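Local coordinates for acyl carrier protein (Leishmania major, PDB 5ZWT) that probably carries the growing acyl chain during fatty acid biosynthesis, tethered to a phosphopantetheine arm attached to the protein after translation, at residues K20-A23 and S24-T27; S30-V33 and K34-L38; V46-A49 and I50-E53. The protein carries 1 engineered substitution. All blocks are in the same frame, centred on the assembly; numbering follows the deposited sequence.

Interaction 1 of 3, residues K20-A23 and S24-T27; sequences KVDA and SKVT
D22 and K25, then A23 and V26, are tied by two successive backbone bonds of the i to i+3 kind, so the chain at 20-27 winds through a short 3-10 segment. K25 N donates to D22 O at 3.1 Å with an N-H...O angle of 162°, and V26 N donates to A23 O at 3.3 Å.

The D22 side chain sits at the start of this turn. Its CG lies opposite the backbone N (chi1 179°), and OD1 thereby comes forward over S24, where it takes S24 N at 3.1 Å and S24 OG at 2.9 Å. The bond from S24 N to D22 OD1, which joins a side-chain oxygen to the N-H two residues on, makes an Asx turn. Both donors approach OD1 from the same face of the carboxylate, not in its plane. K25 crosses D22 at about a right angle, with K25 CG 3.8 Å from D22 OD2, while the bent remainder of the lysine turns off.

At the inner face V21 CG1 touches V26 CG2 at 3.5 Å, the two valine branches crossing nearly at right angles. V26 also packs on L12, V15 and K16 of helix 3-16 and on L36, and V21 rests on L38. A water donates to A23 O at 3.2 Å and to V26 O at 2.8 Å, bridging the two carbonyls.

The chemistry is thus divided by side: one aspartate oxygen gripped by two donors fixes the exposed start of the turn, whereas the buried valine presses the turn against helix 3-16.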
ATOM      1  N   LYS A  20       8.595 -20.949  10.470  1.00 39.84           N
ATOM      2  CA  LYS A  20       7.759 -21.991  11.049  1.00 38.96           C
ATOM      3  C   LYS A  20       6.386 -22.102  10.376  1.00 36.73           C
ATOM      4  O   LYS A  20       5.553 -22.887  10.840  1.00 37.14           O
ATOM      5  CB  LYS A  20       7.626 -21.771  12.558  1.00 38.86           C
ATOM      6  CG  LYS A  20       8.992 -21.732  13.296  1.00 38.77           C
ATOM      7  N   VAL A  21       6.150 -21.347   9.295  1.00 34.79           N
ATOM      8  CA  VAL A  21       4.885 -21.302   8.552  1.00 34.14           C
ATOM      9  C   VAL A  21       5.031 -22.062   7.237  1.00 33.81           C
ATOM     10  O   VAL A  21       6.007 -21.864   6.508  1.00 32.15           O
ATOM     11  CB  VAL A  21       4.461 -19.848   8.252  1.00 33.42           C
ATOM     12  CG1 VAL A  21       3.281 -19.805   7.290  1.00 32.93           C
ATOM     13  CG2 VAL A  21       4.116 -19.098   9.527  1.00 33.11           C
ATOM     14  N   ASP A  22       4.048 -22.907   6.915  1.00 34.21           N
ATOM     15  CA  ASP A  22       3.908 -23.434   5.554  1.00 34.56           C
ATOM     16  C   ASP A  22       3.193 -22.391   4.704  1.00 35.02           C
ATOM     17  O   ASP A  22       2.001 -22.140   4.906  1.00 34.62           O
ATOM     18  CB  ASP A  22       3.158 -24.765   5.558  1.00 37.28           C
ATOM     19  CG  ASP A  22       2.956 -25.345   4.156  1.00 38.81           C
ATOM     20  OD1 ASP A  22       3.366 -24.728   3.147  1.00 38.26           O
ATOM     21  OD2 ASP A  22       2.389 -26.452   4.074  1.00 40.08           O
ATOM     22  N   ALA A  23       3.921 -21.787   3.748  1.00 32.22           N
ATOM     23  CA  ALA A  23       3.382 -20.676   2.969  1.00 32.57           C
ATOM     24  C   ALA A  23       2.149 -21.069   2.172  1.00 33.73           C
ATOM     25  O   ALA A  23       1.280 -20.220   1.920  1.00 31.54           O
ATOM     26  CB  ALA A  23       4.454 -20.123   2.019  1.00 30.53           C
ATOM     27  N   SER A  24       2.059 -22.330   1.744  1.00 36.52           N
ATOM     28  CA  SER A  24       0.943 -22.729   0.904  1.00 39.75           C
ATOM     29  C   SER A  24      -0.396 -22.706   1.635  1.00 43.01           C
ATOM     30  O   SER A  24      -1.435 -22.734   0.971  1.00 46.78           O
ATOM     31  CB  SER A  24       1.200 -24.118   0.317  1.00 41.27           C
ATOM     32  OG  SER A  24       1.168 -25.101   1.326  1.00 41.12           O
ATOM     33  N   LYS A  25      -0.408 -22.671   2.970  1.00 43.20           N
ATOM     34  CA  LYS A  25      -1.665 -22.656   3.720  1.00 44.27           C
ATOM     35  C   LYS A  25      -2.170 -21.259   4.071  1.00 39.95           C
ATOM     36  O   LYS A  25      -3.296 -21.136   4.576  1.00 38.71           O
ATOM     37  CB  LYS A  25      -1.526 -23.464   5.009  1.00 48.07           C
ATOM     38  CG  LYS A  25      -0.969 -24.859   4.817  1.00 53.29           C
ATOM     39  CD  LYS A  25      -0.972 -25.610   6.133  1.00 56.81           C
ATOM     40  CE  LYS A  25      -2.397 -25.800   6.619  1.00 59.70           C
ATOM     41  NZ  LYS A  25      -3.138 -26.834   5.838  1.00 62.38           N
ATOM     42  N   VAL A  26      -1.386 -20.218   3.798  1.00 35.59           N
ATOM     43  CA  VAL A  26      -1.675 -18.856   4.248  1.00 32.23           C
ATOM     44  C   VAL A  26      -2.712 -18.203   3.333  1.00 32.87           C
ATOM     45  O   VAL A  26      -2.473 -18.058   2.138  1.00 32.94           O
ATOM     46  CB  VAL A  26      -0.368 -18.044   4.266  1.00 28.11           C
ATOM     47  CG1 VAL A  26      -0.619 -16.563   4.516  1.00 27.19           C
ATOM     48  CG2 VAL A  26       0.586 -18.608   5.319  1.00 28.68           C
ATOM     49  N   THR A  27      -3.816 -17.721   3.904  1.00 34.95           N
ATOM     50  CA  THR A  27      -4.804 -16.912   3.198  1.00 35.83           C
ATOM     51  C   THR A  27      -5.013 -15.617   3.960  1.00 34.79           C
ATOM     52  O   THR A  27      -4.522 -15.458   5.081  1.00 35.48           O
ATOM     53  CB  THR A  27      -6.158 -17.628   3.058  1.00 38.36           C
ATOM     54  OG1 THR A  27      -6.835 -17.650   4.325  1.00 38.55           O
ATOM     55  CG2 THR A  27      -5.970 -19.035   2.599  1.00 40.56           C
TER
HETATM   56  O   HOH W   1      -0.811 -18.782   0.038  1.00 50.43           O

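Interaction 2 of 3, residues S30-V33 and K34-L38; sequences SHFV and KDLGL
The long loop that leads toward helix 40-53, at whose start acyl carrier proteins bear the phosphopantetheine serine (an engineered alanine in this variant), coils on itself where H31 meets D35. H31 N donates to D35 OD2 at 2.7 Å, almost straight at 171°, and the carboxylate receives it on the anti lone pair of OD2. In return H31 O accepts two backbone donors, D35 N at 3.0 Å and L36 N at 3.2 Å. D35 therefore grips H31 through both its backbone and its side chain.

Next to this pair the modelled K34 chain passes over one face of the H31 imidazole, but CE is placed closer to the ring than is plausible, so the detail of this fit is doubtful. D35 OD2 occupies the ring edge, and K34 NZ forms a long salt bridge to that same oxygen.

In the helical bundle of this family another side of the coil, carrying F32, L36 and L38, faces inward. F32 sends its ring to V43 and V46 of helix 40-53 and to I66; L36 CD1 comes to the edge of this ring, 4.2 Å from F32 CD1. L38 CD1 packs on F32 CB at 4.0 Å, while S30 CB approaches L36 CD1 at 4.0 Å and S30 OG bonds to T27 N.

The coil closes as L38 N donates to F32 O at 3.2 Å, with a weak bond from G37 N to V33 O before it; G37 turns the chain there with a positive phi of 67°.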
ATOM      1  N   SER A  30      -6.178 -16.503   7.559  1.00 36.23           N
ATOM      2  CA  SER A  30      -5.502 -17.520   8.356  1.00 34.88           C
ATOM      3  C   SER A  30      -5.409 -17.094   9.814  1.00 35.55           C
ATOM      4  O   SER A  30      -5.009 -15.962  10.122  1.00 33.83           O
ATOM      5  CB  SER A  30      -4.103 -17.795   7.797  1.00 32.30           C
ATOM      6  OG  SER A  30      -4.202 -18.403   6.521  1.00 32.56           O
ATOM      7  N   HIS A  31      -5.793 -18.002  10.703  1.00 37.76           N
ATOM      8  CA  HIS A  31      -5.585 -17.847  12.134  1.00 40.09           C
ATOM      9  C   HIS A  31      -4.268 -18.503  12.494  1.00 36.05           C
ATOM     10  O   HIS A  31      -4.001 -19.640  12.088  1.00 33.96           O
ATOM     11  CB  HIS A  31      -6.725 -18.482  12.939  1.00 47.78           C
ATOM     12  CG  HIS A  31      -8.028 -17.745  12.842  1.00 56.10           C
ATOM     13  ND1 HIS A  31      -8.626 -17.148  13.933  1.00 58.33           N
ATOM     14  CD2 HIS A  31      -8.864 -17.538  11.797  1.00 62.11           C
ATOM     15  CE1 HIS A  31      -9.763 -16.588  13.559  1.00 60.16           C
ATOM     16  NE2 HIS A  31      -9.934 -16.814  12.269  1.00 61.91           N
ATOM     17  N   PHE A  32      -3.441 -17.786  13.263  1.00 34.42           N
ATOM     18  CA  PHE A  32      -2.076 -18.249  13.467  1.00 33.32           C
ATOM     19  C   PHE A  32      -2.054 -19.651  14.065  1.00 34.43           C
ATOM     20  O   PHE A  32      -1.316 -20.520  13.592  1.00 35.01           O
ATOM     21  CB  PHE A  32      -1.317 -17.262  14.356  1.00 31.81           C
ATOM     22  CG  PHE A  32      -1.123 -15.900  13.734  1.00 30.96           C
ATOM     23  CD1 PHE A  32      -1.109 -15.743  12.361  1.00 30.27           C
ATOM     24  CD2 PHE A  32      -0.940 -14.783  14.536  1.00 30.83           C
ATOM     25  CE1 PHE A  32      -0.938 -14.488  11.782  1.00 30.61           C
ATOM     26  CE2 PHE A  32      -0.743 -13.529  13.966  1.00 31.46           C
ATOM     27  CZ  PHE A  32      -0.746 -13.385  12.586  1.00 29.63           C
ATOM     28  N   VAL A  33      -2.911 -19.915  15.047  1.00 36.29           N
ATOM     29  CA  VAL A  33      -2.869 -21.191  15.756  1.00 39.36           C
ATOM     30  C   VAL A  33      -3.712 -22.254  15.062  1.00 42.21           C
ATOM     31  O   VAL A  33      -3.200 -23.313  14.687  1.00 41.61           O
ATOM     32  CB  VAL A  33      -3.333 -20.996  17.214  1.00 38.96           C
ATOM     33  CG1 VAL A  33      -3.331 -22.330  17.942  1.00 39.54           C
ATOM     34  CG2 VAL A  33      -2.454 -20.008  17.938  1.00 38.52           C
ATOM     35  N   LYS A  34      -5.002 -21.999  14.842  1.00 47.02           N
ATOM     36  CA  LYS A  34      -5.824 -23.094  14.329  1.00 52.43           C
ATOM     37  C   LYS A  34      -5.541 -23.416  12.867  1.00 49.52           C
ATOM     38  O   LYS A  34      -5.654 -24.584  12.484  1.00 51.12           O
ATOM     39  CB  LYS A  34      -7.320 -22.813  14.541  1.00 59.18           C
ATOM     40  CG  LYS A  34      -7.862 -21.495  14.035  1.00 64.08           C
ATOM     41  CD  LYS A  34      -9.395 -21.449  14.173  1.00 69.34           C
ATOM     42  CE  LYS A  34      -9.990 -20.106  13.741  1.00 73.29           C
ATOM     43  NZ  LYS A  34     -10.431 -20.056  12.307  1.00 75.45           N
ATOM     44  N   ASP A  35      -5.052 -22.457  12.074  1.00 47.07           N
ATOM     45  CA  ASP A  35      -4.784 -22.698  10.655  1.00 44.45           C
ATOM     46  C   ASP A  35      -3.316 -22.906  10.338  1.00 42.23           C
ATOM     47  O   ASP A  35      -2.998 -23.737   9.490  1.00 41.73           O
ATOM     48  CB  ASP A  35      -5.276 -21.539   9.773  1.00 45.88           C
ATOM     49  CG  ASP A  35      -6.773 -21.362   9.796  1.00 46.13           C
ATOM     50  OD1 ASP A  35      -7.490 -22.362   9.582  1.00 48.29           O
ATOM     51  OD2 ASP A  35      -7.229 -20.213   9.999  1.00 46.56           O
ATOM     52  N   LEU A  36      -2.407 -22.164  10.965  1.00 39.52           N
ATOM     53  CA  LEU A  36      -0.998 -22.293  10.632  1.00 36.65           C
ATOM     54  C   LEU A  36      -0.198 -23.072  11.665  1.00 38.33           C
ATOM     55  O   LEU A  36       1.003 -23.272  11.469  1.00 37.26           O
ATOM     56  CB  LEU A  36      -0.384 -20.909  10.422  1.00 34.03           C
ATOM     57  CG  LEU A  36      -1.190 -20.023   9.482  1.00 32.79           C
ATOM     58  CD1 LEU A  36      -0.518 -18.636   9.381  1.00 31.10           C
ATOM     59  CD2 LEU A  36      -1.327 -20.696   8.129  1.00 31.48           C
ATOM     60  N   GLY A  37      -0.834 -23.536  12.740  1.00 40.37           N
ATOM     61  CA  GLY A  37      -0.180 -24.405  13.704  1.00 41.72           C
ATOM     62  C   GLY A  37       0.939 -23.782  14.508  1.00 42.18           C
ATOM     63  O   GLY A  37       1.762 -24.510  15.077  1.00 42.86           O
ATOM     64  N   LEU A  38       0.980 -22.459  14.601  1.00 41.69           N
ATOM     65  CA  LEU A  38       2.014 -21.778  15.365  1.00 42.10           C
ATOM     66  C   LEU A  38       1.680 -21.776  16.850  1.00 43.80           C
ATOM     67  O   LEU A  38       0.509 -21.772  17.240  1.00 44.22           O
ATOM     68  CB  LEU A  38       2.151 -20.339  14.881  1.00 38.31           C
ATOM     69  CG  LEU A  38       2.360 -20.153  13.379  1.00 35.73           C
ATOM     70  CD1 LEU A  38       2.239 -18.689  13.091  1.00 35.80           C
ATOM     71  CD2 LEU A  38       3.729 -20.656  12.956  1.00 34.96           C
TER

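Interaction 3 of 3, residues V46-A49 and I50-E53; sequences VVFA and IEQE
V46, V47, F48 and A49 each accept a backbone bond from the residue four places on, I50 N to V46 O at 2.9 Å, E51 N to V47 O at 2.9 Å, Q52 N to F48 O at 3.0 Å and E53 N to A49 O at 2.9 Å, a regular alpha-helical run to the end of helix 40-53.

On the outer side F48 and Q52 run in the same direction next to each other. F48 CG is anti to its own nitrogen (chi1 174°), which tips the ring along the helix toward the glutamine. The first torsion of Q52, with CG beside the backbone N, places CG over one ring face, 4.1 Å from the F48 centroid and displaced toward the rim; the evidence for a CH-pi contact is this position. The bend at chi2 then turns the amide along the ring, and the amide and ring planes are 20° apart. E51 crosses F48 at about a right angle instead, its OE2 3.7 Å from F48 CD1 with carboxylate and ring planes 65° apart. The other oxygen, E51 OE1, is held by I58 N.

The inner side is apolar. I50 CD1 approaches V46 CG1 at 4.3 Å, and I50 also packs on V14 of helix 3-16 and on A72 and I76 of helix 69-78.

At the helix end E53 OE1 forms a salt bridge with R10 NE and accepts a hydrogen bond from G1 N of the second subunit.

Aliphatic residues inward, an aromatic and amide pair outward, E51 flanking the ring and E53 at the helix end: the pattern is that of an amphipathic helix in the acyl carrier protein bundle.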
ATOM      1  N   VAL A  46       6.233 -13.663  14.776  1.00 30.04           N
ATOM      2  CA  VAL A  46       5.501 -13.182  13.605  1.00 29.34           C
ATOM      3  C   VAL A  46       5.045 -11.742  13.823  1.00 30.58           C
ATOM      4  O   VAL A  46       5.164 -10.891  12.931  1.00 29.39           O
ATOM      5  CB  VAL A  46       4.323 -14.132  13.307  1.00 29.65           C
ATOM      6  CG1 VAL A  46       3.359 -13.521  12.360  1.00 29.56           C
ATOM      7  CG2 VAL A  46       4.872 -15.451  12.741  1.00 28.62           C
ATOM      8  N   VAL A  47       4.501 -11.451  15.012  1.00 30.65           N
ATOM      9  CA  VAL A  47       4.125 -10.081  15.366  1.00 32.92           C
ATOM     10  C   VAL A  47       5.338  -9.149  15.272  1.00 34.64           C
ATOM     11  O   VAL A  47       5.241  -8.022  14.764  1.00 34.07           O
ATOM     12  CB  VAL A  47       3.494 -10.065  16.773  1.00 34.04           C
ATOM     13  CG1 VAL A  47       3.392  -8.648  17.311  1.00 34.82           C
ATOM     14  CG2 VAL A  47       2.122 -10.723  16.749  1.00 33.53           C
ATOM     15  N   PHE A  48       6.505  -9.606  15.735  1.00 34.97           N
ATOM     16  CA  PHE A  48       7.695  -8.758  15.649  1.00 36.48           C
ATOM     17  C   PHE A  48       8.072  -8.490  14.192  1.00 35.96           C
ATOM     18  O   PHE A  48       8.413  -7.356  13.833  1.00 36.19           O
ATOM     19  CB  PHE A  48       8.859  -9.396  16.413  1.00 37.02           C
ATOM     20  CG  PHE A  48      10.193  -8.660  16.259  1.00 35.34           C
ATOM     21  CD1 PHE A  48      10.447  -7.493  16.965  1.00 35.29           C
ATOM     22  CD2 PHE A  48      11.183  -9.158  15.439  1.00 35.87           C
ATOM     23  CE1 PHE A  48      11.680  -6.823  16.838  1.00 36.06           C
ATOM     24  CE2 PHE A  48      12.413  -8.489  15.288  1.00 36.49           C
ATOM     25  CZ  PHE A  48      12.659  -7.331  15.991  1.00 36.18           C
ATOM     26  N   ALA A  49       7.984  -9.510  13.327  1.00 35.16           N
ATOM     27  CA  ALA A  49       8.280  -9.294  11.912  1.00 34.16           C
ATOM     28  C   ALA A  49       7.286  -8.335  11.269  1.00 34.82           C
ATOM     29  O   ALA A  49       7.644  -7.585  10.339  1.00 32.72           O
ATOM     30  CB  ALA A  49       8.304 -10.624  11.166  1.00 33.81           C
ATOM     31  N   ILE A  50       6.030  -8.360  11.722  1.00 33.20           N
ATOM     32  CA  ILE A  50       5.050  -7.370  11.273  1.00 33.85           C
ATOM     33  C   ILE A  50       5.430  -5.979  11.774  1.00 36.96           C
ATOM     34  O   ILE A  50       5.289  -4.983  11.050  1.00 36.25           O
ATOM     35  CB  ILE A  50       3.635  -7.784  11.733  1.00 32.89           C
ATOM     36  CG1 ILE A  50       3.183  -9.037  10.984  1.00 31.48           C
ATOM     37  CG2 ILE A  50       2.622  -6.653  11.549  1.00 32.88           C
ATOM     38  CD1 ILE A  50       1.864  -9.633  11.510  1.00 30.83           C
ATOM     39  N   GLU A  51       5.956  -5.887  13.004  1.00 38.31           N
ATOM     40  CA  GLU A  51       6.389  -4.586  13.511  1.00 41.68           C
ATOM     41  C   GLU A  51       7.512  -4.022  12.662  1.00 42.42           C
ATOM     42  O   GLU A  51       7.566  -2.811  12.419  1.00 43.80           O
ATOM     43  CB  GLU A  51       6.852  -4.668  14.970  1.00 41.44           C
ATOM     44  CG  GLU A  51       5.769  -4.935  16.025  1.00 42.25           C
ATOM     45  CD  GLU A  51       6.345  -4.856  17.430  1.00 43.62           C
ATOM     46  OE1 GLU A  51       5.810  -4.084  18.262  1.00 44.54           O
ATOM     47  OE2 GLU A  51       7.381  -5.515  17.677  1.00 43.75           O
ATOM     48  N   GLN A  52       8.423  -4.889  12.207  1.00 44.19           N
ATOM     49  CA  GLN A  52       9.557  -4.439  11.412  1.00 45.20           C
ATOM     50  C   GLN A  52       9.160  -4.168   9.971  1.00 42.23           C
ATOM     51  O   GLN A  52       9.764  -3.310   9.314  1.00 40.54           O
ATOM     52  CB  GLN A  52      10.686  -5.472  11.460  1.00 50.07           C
ATOM     53  CG  GLN A  52      11.396  -5.574  12.803  1.00 54.60           C
ATOM     54  CD  GLN A  52      12.023  -4.247  13.241  1.00 59.60           C
ATOM     55  OE1 GLN A  52      11.611  -3.643  14.242  1.00 60.42           O
ATOM     56  NE2 GLN A  52      13.021  -3.784  12.485  1.00 63.99           N
ATOM     57  N   GLU A  53       8.167  -4.891   9.450  1.00 38.64           N
ATOM     58  CA  GLU A  53       7.739  -4.624   8.087  1.00 37.69           C
ATOM     59  C   GLU A  53       7.103  -3.246   7.982  1.00 38.33           C
ATOM     60  O   GLU A  53       7.359  -2.507   7.025  1.00 37.87           O
ATOM     61  CB  GLU A  53       6.762  -5.711   7.619  1.00 35.53           C
ATOM     62  CG  GLU A  53       6.022  -5.371   6.325  1.00 33.47           C
ATOM     63  CD  GLU A  53       6.957  -5.271   5.115  1.00 34.48           C
ATOM     64  OE1 GLU A  53       6.557  -4.641   4.118  1.00 33.14           O
ATOM     65  OE2 GLU A  53       8.091  -5.806   5.147  1.00 34.49           O
TER

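Overall arrangement
The three contacts follow one another along the chain, and their chemistry shifts with place. Interaction 1 is a surface turn with an aspartate oxygen bonded at its start, interaction 2 a partly buried coil in the same inter-helix loop, and interaction 3 partly buried helix, with V46, V47 and I50 buried and F48 and Q52 exposed. Interactions 1 and 2, centres about 9 Å apart, join directly: V21 CG2 lies 3.8 Å from L38 CD2. Interactions 2 and 3 meet where F32 CZ approaches V46 CG1 at 4.1 Å. Interactions 1 and 3 do not touch, so residues 30-38 connect the turn to helix 40-53. Both bear on helix 3-16, through V26 and I50 respectively.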